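Local coordinates for 3-hydroxyacyl-CoA dehydrogenase (Archaeoglobus fulgidus, PDB 1ZEJ), which probably uses NAD(+) to oxidise a hydroxyl group, as in the 3-hydroxyacyl-CoA dehydrogenase and L-gulonate 3-dehydrogenase family, and forms a homodimer, at residues A[38-43]-A[63-68]; A[78-83]-A[104-109]. One frame throughout, in Å; residues are numbered along the deposited sequence.

Interaction 1: residues A[38-43]-A[63-68]; sequences VLQDVS and EFTTTL
A right-handed beta-alpha-beta crossover of the Rossmann-type NAD-binding domain brings Val38, Leu39 and Gln40 into parallel pairing with Glu63, Phe64 and Thr65. Leu39 is bonded to strand 62-65 through both its N and its O: N donates to Glu63 O at 2.8 Å, and O accepts from Thr65 N at 3.0 Å. Asp41 N, bonded to Thr65 O, carries the pairing one step past the strand end. On one face Val38 CG1 presses against Thr65 CG2 at 3.5 Å, tighter than usual for two methyls; on the other, Leu39 CD2 meets the Phe64 ring near CE2 and CD2. Gln40 leaves the backbone with CG anti to N (chi1 -175°) and then bends at chi2, which swings its amide over the turn that follows Thr65. There NE2 donates to Thr66 O at 3.1 Å, arriving from above the carbonyl plane, while Leu68 CD2 packs against the amide carbon CD. Thr65 OG1 accepts from Thr67 N in an ST turn. Asp41 OD2 accepts from Ala20 N of the glycine-rich loop, consistent with its predicted NAD(+) role. Strand 14-18 flanks strand 36-40, strand 62-65 ends the sheet within this chain, and helix 44-53 packs against Phe64 and Thr66.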
ATOM      1  N   VAL A  38     -25.763 -10.308  22.226  1.00 24.75           N
ATOM      2  CA  VAL A  38     -25.663  -9.893  23.637  1.00 24.94           C
ATOM      3  C   VAL A  38     -24.328  -9.131  23.847  1.00 24.26           C
ATOM      4  O   VAL A  38     -23.235  -9.669  23.624  1.00 25.69           O
ATOM      5  CB  VAL A  38     -25.775 -11.096  24.572  1.00 24.83           C
ATOM      6  CG1 VAL A  38     -25.740 -10.605  26.013  1.00 27.51           C
ATOM      7  CG2 VAL A  38     -27.065 -11.845  24.329  1.00 26.54           C
ATOM      8  N   LEU A  39     -24.423  -7.881  24.243  1.00 24.15           N
ATOM      9  CA  LEU A  39     -23.253  -7.037  24.461  1.00 24.33           C
ATOM     10  C   LEU A  39     -23.075  -6.856  25.945  1.00 25.15           C
ATOM     11  O   LEU A  39     -23.958  -6.285  26.622  1.00 24.54           O
ATOM     12  CB  LEU A  39     -23.457  -5.693  23.796  1.00 23.84           C
ATOM     13  CG  LEU A  39     -22.293  -4.671  23.928  1.00 25.77           C
ATOM     14  CD1 LEU A  39     -21.033  -5.210  23.308  1.00 27.59           C
ATOM     15  CD2 LEU A  39     -22.666  -3.348  23.283  1.00 26.10           C
ATOM     16  N   GLN A  40     -21.942  -7.333  26.450  1.00 24.61           N
ATOM     17  CA  GLN A  40     -21.671  -7.375  27.900  1.00 25.18           C
ATOM     18  C   GLN A  40     -20.501  -6.424  28.274  1.00 26.09           C
ATOM     19  O   GLN A  40     -19.551  -6.273  27.542  1.00 26.47           O
ATOM     20  CB  GLN A  40     -21.364  -8.796  28.348  1.00 25.14           C
ATOM     21  CG  GLN A  40     -21.174  -8.963  29.854  1.00 24.71           C
ATOM     22  CD  GLN A  40     -19.741  -8.836  30.307  1.00 31.21           C
ATOM     23  OE1 GLN A  40     -18.823  -9.074  29.527  1.00 33.73           O
ATOM     24  NE2 GLN A  40     -19.535  -8.506  31.590  1.00 28.84           N
ATOM     25  N   ASP A  41     -20.614  -5.787  29.417  1.00 27.45           N
ATOM     26  CA  ASP A  41     -19.521  -5.031  29.975  1.00 29.21           C
ATOM     27  C   ASP A  41     -19.805  -4.935  31.467  1.00 30.33           C
ATOM     28  O   ASP A  41     -20.947  -4.803  31.843  1.00 28.87           O
ATOM     29  CB  ASP A  41     -19.506  -3.611  29.364  1.00 28.84           C
ATOM     30  CG  ASP A  41     -18.135  -2.918  29.560  1.00 32.45           C
ATOM     31  OD1 ASP A  41     -17.844  -2.595  30.713  1.00 34.50           O
ATOM     32  OD2 ASP A  41     -17.351  -2.764  28.588  1.00 32.02           O
ATOM     33  N   VAL A  42     -18.763  -4.967  32.290  1.00 32.83           N
ATOM     34  CA  VAL A  42     -18.916  -4.792  33.728  1.00 35.09           C
ATOM     35  C   VAL A  42     -19.406  -3.379  34.087  1.00 35.54           C
ATOM     36  O   VAL A  42     -19.971  -3.179  35.162  1.00 35.87           O
ATOM     37  CB  VAL A  42     -17.626  -5.148  34.530  1.00 35.65           C
ATOM     38  CG1 VAL A  42     -17.334  -6.633  34.428  1.00 37.36           C
ATOM     39  CG2 VAL A  42     -16.444  -4.305  34.094  1.00 37.70           C
ATOM     40  N   SER A  43     -19.224  -2.421  33.168  1.00 35.28           N
ATOM     41  CA  SER A  43     -19.678  -1.054  33.352  1.00 35.39           C
ATOM     42  C   SER A  43     -21.023  -0.706  32.694  1.00 35.27           C
ATOM     43  O   SER A  43     -21.107  -0.638  31.468  1.00 35.02           O
ATOM     44  CB  SER A  43     -18.616  -0.098  32.789  1.00 35.97           C
ATOM     45  OG  SER A  43     -19.084   1.235  32.898  1.00 35.01           O
ATOM     46  N   GLU A  63     -29.027  -7.133  23.190  1.00 29.51           N
ATOM     47  CA  GLU A  63     -29.302  -7.101  24.631  1.00 29.69           C
ATOM     48  C   GLU A  63     -28.046  -6.533  25.266  1.00 28.45           C
ATOM     49  O   GLU A  63     -26.937  -6.930  24.903  1.00 28.70           O
ATOM     50  CB  GLU A  63     -29.620  -8.484  25.193  1.00 29.76           C
ATOM     51  CG  GLU A  63     -29.635  -8.538  26.750  1.00 31.16           C
ATOM     52  CD  GLU A  63     -30.028  -9.912  27.302  1.00 33.20           C
ATOM     53  OE1 GLU A  63     -30.454 -10.774  26.504  1.00 36.47           O
ATOM     54  OE2 GLU A  63     -29.927 -10.108  28.533  1.00 33.60           O
ATOM     55  N   PHE A  64     -28.213  -5.577  26.166  1.00 26.40           N
ATOM     56  CA  PHE A  64     -27.098  -5.053  26.931  1.00 25.88           C
ATOM     57  C   PHE A  64     -27.134  -5.685  28.326  1.00 25.92           C
ATOM     58  O   PHE A  64     -28.195  -5.723  28.963  1.00 26.51           O
ATOM     59  CB  PHE A  64     -27.194  -3.549  27.025  1.00 26.99           C
ATOM     60  CG  PHE A  64     -27.236  -2.866  25.679  1.00 26.83           C
ATOM     61  CD1 PHE A  64     -28.437  -2.740  24.989  1.00 31.30           C
ATOM     62  CD2 PHE A  64     -26.096  -2.318  25.134  1.00 29.73           C
ATOM     63  CE1 PHE A  64     -28.484  -2.127  23.741  1.00 30.03           C
ATOM     64  CE2 PHE A  64     -26.151  -1.668  23.894  1.00 28.64           C
ATOM     65  CZ  PHE A  64     -27.349  -1.598  23.218  1.00 28.44           C
ATOM     66  N   THR A  65     -25.992  -6.144  28.821  1.00 24.70           N
ATOM     67  CA  THR A  65     -25.961  -6.786  30.137  1.00 24.74           C
ATOM     68  C   THR A  65     -24.611  -6.650  30.811  1.00 25.14           C
ATOM     69  O   THR A  65     -23.594  -6.460  30.151  1.00 23.53           O
ATOM     70  CB  THR A  65     -26.273  -8.284  29.959  1.00 25.17           C
ATOM     71  OG1 THR A  65     -26.288  -8.947  31.217  1.00 27.57           O
ATOM     72  CG2 THR A  65     -25.270  -8.966  29.066  1.00 24.46           C
ATOM     73  N   THR A  66     -24.597  -6.838  32.127  1.00 25.16           N
ATOM     74  CA  THR A  66     -23.340  -6.883  32.846  1.00 25.56           C
ATOM     75  C   THR A  66     -22.918  -8.280  33.231  1.00 26.33           C
ATOM     76  O   THR A  66     -21.809  -8.440  33.755  1.00 25.53           O
ATOM     77  CB  THR A  66     -23.417  -6.062  34.147  1.00 26.10           C
ATOM     78  OG1 THR A  66     -24.549  -6.497  34.927  1.00 24.68           O
ATOM     79  CG2 THR A  66     -23.602  -4.582  33.831  1.00 27.36           C
ATOM     80  N   THR A  67     -23.755  -9.289  32.954  1.00 25.70           N
ATOM     81  CA  THR A  67     -23.478 -10.657  33.374  1.00 25.87           C
ATOM     82  C   THR A  67     -23.348 -11.654  32.193  1.00 26.19           C
ATOM     83  O   THR A  67     -23.573 -11.310  31.022  1.00 26.16           O
ATOM     84  CB  THR A  67     -24.562 -11.109  34.408  1.00 26.13           C
ATOM     85  OG1 THR A  67     -25.861 -10.867  33.870  1.00 27.17           O
ATOM     86  CG2 THR A  67     -24.400 -10.305  35.684  1.00 25.43           C
ATOM     87  N   LEU A  68     -23.022 -12.901  32.525  1.00 25.91           N
ATOM     88  CA  LEU A  68     -22.605 -13.897  31.544  1.00 26.49           C
ATOM     89  C   LEU A  68     -23.585 -15.032  31.352  1.00 26.50           C
ATOM     90  O   LEU A  68     -23.256 -16.022  30.660  1.00 27.22           O
ATOM     91  CB  LEU A  68     -21.276 -14.493  31.990  1.00 27.03           C
ATOM     92  CG  LEU A  68     -20.078 -13.517  32.043  1.00 29.76           C
ATOM     93  CD1 LEU A  68     -18.846 -14.328  32.442  1.00 32.88           C
ATOM     94  CD2 LEU A  68     -19.840 -12.738  30.755  1.00 30.49           C
TER

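Interaction 2: residues A[78-83]-A[104-109]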
HETATM    1  N   MSE A  78     -17.326 -13.309  20.948  1.00 31.40           N
HETATM    2  CA  MSE A  78     -16.289 -12.337  20.498  1.00 33.25           C
HETATM    3  C   MSE A  78     -15.860 -11.535  21.716  1.00 32.81           C
HETATM    4  O   MSE A  78     -16.693 -10.938  22.404  1.00 32.56           O
HETATM    5  CB  MSE A  78     -16.856 -11.388  19.460  1.00 33.58           C
HETATM    6  CG  MSE A  78     -17.536 -12.090  18.293  1.00 39.44           C
HETATM    7 SE   MSE A  78     -16.324 -12.124  16.801  1.00 45.11          SE
HETATM    8  CE  MSE A  78     -17.357 -13.209  15.451  1.00 42.99           C
ATOM      9  N   GLU A  79     -14.565 -11.524  21.995  1.00 32.35           N
ATOM     10  CA  GLU A  79     -14.010 -10.786  23.115  1.00 32.21           C
ATOM     11  C   GLU A  79     -13.224  -9.561  22.613  1.00 31.20           C
ATOM     12  O   GLU A  79     -12.365  -9.678  21.743  1.00 31.11           O
ATOM     13  CB  GLU A  79     -13.179 -11.730  23.995  1.00 32.76           C
ATOM     14  CG  GLU A  79     -12.307 -11.005  25.014  1.00 33.76           C
ATOM     15  CD  GLU A  79     -11.034 -10.449  24.427  1.00 35.68           C
ATOM     16  OE1 GLU A  79     -10.233 -11.251  23.940  1.00 38.95           O
ATOM     17  OE2 GLU A  79     -10.820  -9.215  24.454  1.00 34.84           O
ATOM     18  N   ALA A  80     -13.580  -8.372  23.104  1.00 32.38           N
ATOM     19  CA  ALA A  80     -12.896  -7.154  22.727  1.00 32.16           C
ATOM     20  C   ALA A  80     -12.605  -6.305  23.943  1.00 33.30           C
ATOM     21  O   ALA A  80     -13.033  -5.154  23.996  1.00 33.80           O
ATOM     22  CB  ALA A  80     -13.743  -6.367  21.734  1.00 32.85           C
ATOM     23  N   VAL A  81     -11.867  -6.845  24.914  1.00 34.02           N
ATOM     24  CA  VAL A  81     -11.558  -6.103  26.136  1.00 34.77           C
ATOM     25  C   VAL A  81     -10.175  -5.454  26.002  1.00 35.61           C
ATOM     26  O   VAL A  81      -9.531  -5.567  24.960  1.00 34.38           O
ATOM     27  CB  VAL A  81     -11.647  -6.994  27.402  1.00 35.77           C
ATOM     28  CG1 VAL A  81     -13.029  -7.603  27.534  1.00 35.61           C
ATOM     29  CG2 VAL A  81     -10.589  -8.117  27.414  1.00 36.80           C
ATOM     30  N   PHE A  82      -9.730  -4.777  27.053  1.00 36.01           N
ATOM     31  CA  PHE A  82      -8.407  -4.133  27.042  1.00 37.57           C
ATOM     32  C   PHE A  82      -7.282  -5.039  26.493  1.00 36.70           C
ATOM     33  O   PHE A  82      -7.233  -6.231  26.778  1.00 34.84           O
ATOM     34  CB  PHE A  82      -8.053  -3.595  28.436  1.00 38.77           C
ATOM     35  CG  PHE A  82      -6.846  -2.716  28.434  1.00 40.82           C
ATOM     36  CD1 PHE A  82      -6.950  -1.374  28.091  1.00 43.69           C
ATOM     37  CD2 PHE A  82      -5.604  -3.234  28.730  1.00 43.20           C
ATOM     38  CE1 PHE A  82      -5.823  -0.541  28.073  1.00 44.74           C
ATOM     39  CE2 PHE A  82      -4.465  -2.432  28.710  1.00 43.56           C
ATOM     40  CZ  PHE A  82      -4.573  -1.075  28.372  1.00 44.04           C
ATOM     41  N   GLU A  83      -6.433  -4.446  25.666  1.00 37.56           N
ATOM     42  CA  GLU A  83      -5.304  -5.110  25.023  1.00 37.57           C
ATOM     43  C   GLU A  83      -4.167  -5.439  26.024  1.00 36.21           C
ATOM     44  O   GLU A  83      -3.144  -4.734  26.069  1.00 35.36           O
ATOM     45  CB  GLU A  83      -4.725  -4.186  23.922  1.00 38.31           C
ATOM     46  CG  GLU A  83      -3.726  -4.892  22.955  1.00 41.08           C
ATOM     47  CD  GLU A  83      -4.432  -5.875  21.985  1.00 47.18           C
ATOM     48  OE1 GLU A  83      -5.689  -5.846  21.904  1.00 50.43           O
ATOM     49  OE2 GLU A  83      -3.740  -6.672  21.307  1.00 49.26           O
ATOM     50  N   CYS A 104     -13.465 -15.983  20.234  1.00 29.61           N
ATOM     51  CA  CYS A 104     -12.760 -15.189  19.236  1.00 30.92           C
ATOM     52  C   CYS A 104     -12.258 -13.909  19.883  1.00 33.74           C
ATOM     53  O   CYS A 104     -13.064 -13.034  20.107  1.00 37.78           O
ATOM     54  CB  CYS A 104     -13.722 -14.797  18.129  1.00 30.38           C
ATOM     55  SG  CYS A 104     -14.478 -16.149  17.275  1.00 34.11           S
ATOM     56  N   SER A 105     -10.961 -13.737  20.095  1.00 32.07           N
ATOM     57  CA  SER A 105     -10.441 -12.494  20.655  1.00 33.38           C
ATOM     58  C   SER A 105     -10.119 -11.458  19.541  1.00 33.49           C
ATOM     59  O   SER A 105      -9.419 -11.781  18.587  1.00 31.17           O
ATOM     60  CB  SER A 105      -9.217 -12.795  21.514  1.00 32.51           C
ATOM     61  OG  SER A 105      -8.669 -11.592  22.024  1.00 36.51           O
ATOM     62  N   ASN A 106     -10.659 -10.249  19.642  1.00 35.76           N
ATOM     63  CA  ASN A 106     -10.252  -9.141  18.765  1.00 38.32           C
ATOM     64  C   ASN A 106      -8.951  -8.656  19.364  1.00 41.88           C
ATOM     65  O   ASN A 106      -8.932  -7.964  20.387  1.00 44.95           O
ATOM     66  CB  ASN A 106     -11.290  -8.006  18.734  1.00 39.09           C
ATOM     67  CG  ASN A 106     -10.892  -6.828  17.772  1.00 39.55           C
ATOM     68  OD1 ASN A 106     -10.616  -7.001  16.551  1.00 39.95           O
ATOM     69  ND2 ASN A 106     -10.900  -5.624  18.326  1.00 45.73           N
ATOM     70  N   THR A 107      -7.858  -9.093  18.805  1.00 45.52           N
ATOM     71  CA  THR A 107      -6.577  -8.809  19.424  1.00 49.34           C
ATOM     72  C   THR A 107      -5.826  -8.001  18.377  1.00 50.32           C
ATOM     73  O   THR A 107      -5.747  -8.414  17.225  1.00 52.77           O
ATOM     74  CB  THR A 107      -5.853 -10.128  19.985  1.00 49.60           C
ATOM     75  OG1 THR A 107      -4.486  -9.849  20.317  1.00 56.23           O
ATOM     76  CG2 THR A 107      -5.906 -11.296  19.025  1.00 51.27           C
ATOM     77  N   SER A 108      -5.370  -6.815  18.763  1.00 50.66           N
ATOM     78  CA  SER A 108      -4.568  -5.952  17.880  1.00 50.98           C
ATOM     79  C   SER A 108      -3.187  -6.544  17.644  1.00 49.41           C
ATOM     80  O   SER A 108      -2.795  -6.767  16.511  1.00 49.95           O
ATOM     81  CB  SER A 108      -4.406  -4.543  18.471  1.00 51.43           C
ATOM     82  OG  SER A 108      -5.496  -3.691  18.147  1.00 55.54           O
ATOM     83  N   VAL A 109      -2.434  -6.741  18.722  1.00 47.17           N
ATOM     84  CA  VAL A 109      -1.088  -7.267  18.611  1.00 45.60           C
ATOM     85  C   VAL A 109      -0.729  -8.360  19.622  1.00 42.81           C
ATOM     86  O   VAL A 109       0.313  -8.986  19.447  1.00 42.31           O
ATOM     87  CB  VAL A 109      -0.026  -6.173  18.759  1.00 45.72           C
ATOM     88  CG1 VAL A 109      -0.174  -5.115  17.643  1.00 47.72           C
ATOM     89  CG2 VAL A 109      -0.080  -5.532  20.151  1.00 47.41           C
TER
HETATM   90  O   HOH W   1      -9.226  -5.925  22.360  1.00 55.17           O
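Parallel strand pairing gives way to a loop-to-loop contact at the carboxyl ends of strands 76-79 and 103-105, which helix 85-96 joins in a beta-alpha-beta unit of the Rossmann-type fold. Glu79 N donates to Cys104 O and Glu79 O accepts from Asn106 N, each at 2.8 Å, while the selenium (SE) of Met78, a selenomethionine, lies 4.0 Å from Cys104 CB. The Glu79 side chain bends at chi2 (-80°), turning its carboxylate back across Ser105, whose OG donates to OE1 in a very short bond of 2.5 Å. The other oxygen, OE2, receives Val81 N on its anti lone pair and forms a salt bridge with Lys88, a predicted NAD(+)-binding residue whose NZ also bonds Ser105 OG and Asn106 O. Beyond the strands, Glu83 reaches the loop at Ser108 and Val109; Glu83 and Ser108 are predicted to bind NAD(+). Glu83 OE2 accepts from Val109 N at 2.9 Å, the donor standing 42° out of the carboxylate plane, and from Ile110 N. A glutamine here would probably weaken the hold on both amides, since the negative charge they face would be gone. Where the segments diverge, one water donates to Asn106 O and, at 2.6 Å, to Val81 O.

Overall arrangement
Interactions 1 and 2 illustrate how the beta-alpha-beta motif recurs, as two successive units in the parallel part of one mixed sheet. Strand 14-18 lies between them, pairing with 36-40 on one flank and 76-79 on the other, and the contacts remain about 6 Å apart at their nearest atoms. Interaction 1 holds the outer strand of the sheet within this chain; interaction 2 lies deeper, and its residue Val109 packs on Leu236 of the second subunit. Chemistry follows place: beyond the strand pairing, residues 38-43 and 63-68 meet through methyls, a ring and a neutral amide, whereas 78-83 and 104-109 rely on two carboxylates and a water. Both present predicted NAD(+)-binding residues beyond their strand ends.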